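Local atomic coordinates of thioredoxin (Bacillus cereus, PDB entry 3ZIT), a protein that probably transfers electrons as a small thioredoxin- or glutaredoxin-like redox protein, using a pair of cysteines that form a disulfide. Residues Lys19-Leu22 / Lys23-Val27. The protein carries 1 engineered substitution. Sequence-based numbering, arbitrary orientation.
Sequences KEFL and KHNNV
Leu-22 and Val-27 meet across the C-terminal cap of helix 13-24, a local contact where the beta-alpha-beta unit turns from that helix toward strand 30-33. The cap is a Schellman motif, with Asn-26 at positive phi. Asn-26 N bonds Lys-23 O at 2.9 Å. Val-27 N donates to Leu-22 O at 3.0 Å, nearly straight at 174°. This reversal brings Val-27 CG2 to 4.1 Å from Leu-22 CD2, the apolar contact that commonly accompanies the motif; Val-6 and Leu-75 continue the packing around Leu-22.

Asn-25 reinforces the last turn through Phe-21 O, which accepts both its backbone N and, at 2.9 Å, its side-chain ND2, from opposite faces of the carbonyl plane. With CG beside the backbone N, chi1 of -74° turns the amide back along the last turn toward Phe-21. The same ND2 lies over one face of the Phe-21 ring, 3.4 Å above its plane and offset toward the rim, with amide and ring planes 54° apart.

On another side, Glu-20 and Lys-23 run alongside each other; Lys-23 NZ reaches the syn side of Glu-20 OE2 at 2.7 Å, somewhat out of the carboxylate plane. The ND2 bond and the seat over the ring probably limit the amide's turning. Together with the Schellman bonds, it satisfies carbonyls of the last turn, while the salt bridge pairs opposite charges three residues apart.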
# COMPACT_ATOMS: atom_id res chain seq x y z
N LYS B 19 1.58 6.60 1.36
CA LYS B 19 1.37 7.38 2.58
C LYS B 19 0.63 6.57 3.64
O LYS B 19 0.99 6.61 4.80
CB LYS B 19 0.61 8.65 2.25
CG LYS B 19 1.38 9.72 1.52
CD LYS B 19 0.44 10.82 0.95
CE LYS B 19 0.86 12.08 0.38
NZ LYS B 19 -0.48 12.74 0.36
N GLU B 20 -0.40 5.82 3.25
CA GLU B 20 -1.12 5.02 4.22
C GLU B 20 -0.30 3.94 4.81
O GLU B 20 -0.44 3.61 6.00
CB GLU B 20 -2.44 4.55 3.63
CG GLU B 20 -3.40 5.75 3.30
CD GLU B 20 -3.82 6.57 4.56
OE1 GLU B 20 -4.12 5.89 5.55
OE2 GLU B 20 -3.88 7.85 4.55
N PHE B 21 0.56 3.30 3.98
CA PHE B 21 1.54 2.32 4.46
C PHE B 21 2.45 3.00 5.56
O PHE B 21 2.71 2.42 6.59
CB PHE B 21 2.30 1.79 3.29
CG PHE B 21 3.48 0.93 3.68
CD1 PHE B 21 3.23 -0.43 4.03
CD2 PHE B 21 4.74 1.42 3.74
CE1 PHE B 21 4.21 -1.29 4.44
CE2 PHE B 21 5.84 0.56 4.16
CZ PHE B 21 5.47 -0.80 4.46
N LEU B 22 2.99 4.14 5.21
CA LEU B 22 3.85 4.84 6.17
C LEU B 22 3.09 5.21 7.43
O LEU B 22 3.64 5.02 8.53
CB LEU B 22 4.43 6.10 5.51
CG LEU B 22 5.39 5.83 4.40
CD1 LEU B 22 5.71 7.21 3.70
CD2 LEU B 22 6.60 5.06 4.76
N LYS B 23 1.86 5.68 7.33
CA LYS B 23 1.04 5.97 8.51
C LYS B 23 0.79 4.75 9.33
O LYS B 23 0.86 4.76 10.56
CB LYS B 23 -0.23 6.66 8.13
CG LYS B 23 -0.12 8.04 7.69
CD LYS B 23 -1.42 8.49 6.99
CE LYS B 23 -2.37 9.33 7.73
NZ LYS B 23 -3.44 9.51 6.69
N HIS B 24 0.44 3.65 8.68
CA HIS B 24 0.18 2.43 9.45
C HIS B 24 1.40 1.92 10.23
O HIS B 24 1.24 1.31 11.29
CB HIS B 24 -0.31 1.36 8.48
CG HIS B 24 -0.78 0.17 9.22
ND1 HIS B 24 -1.83 0.20 10.12
CD2 HIS B 24 -0.18 -1.02 9.34
CE1 HIS B 24 -1.91 -1.00 10.67
NE2 HIS B 24 -0.93 -1.76 10.19
N ASN B 25 2.57 2.21 9.70
CA ASN B 25 3.82 1.92 10.34
C ASN B 25 4.33 3.03 11.25
O ASN B 25 5.46 2.96 11.70
CB ASN B 25 4.86 1.47 9.27
CG ASN B 25 4.58 0.10 8.79
OD1 ASN B 25 4.94 -0.88 9.47
ND2 ASN B 25 3.92 -0.01 7.60
N ASN B 26 3.55 4.08 11.41
CA ASN B 26 3.86 5.19 12.32
C ASN B 26 5.19 5.83 12.00
O ASN B 26 5.95 6.22 12.89
CB ASN B 26 3.77 4.73 13.75
CG ASN B 26 2.41 4.21 14.03
OD1 ASN B 26 1.44 4.94 13.93
ND2 ASN B 26 2.30 2.92 14.26
N VAL B 27 5.47 6.03 10.71
CA VAL B 27 6.66 6.64 10.26
C VAL B 27 6.55 8.15 10.32
O VAL B 27 5.51 8.71 9.96
CB VAL B 27 6.99 6.20 8.80
CG1 VAL B 27 8.09 6.97 8.18
CG2 VAL B 27 7.31 4.68 8.80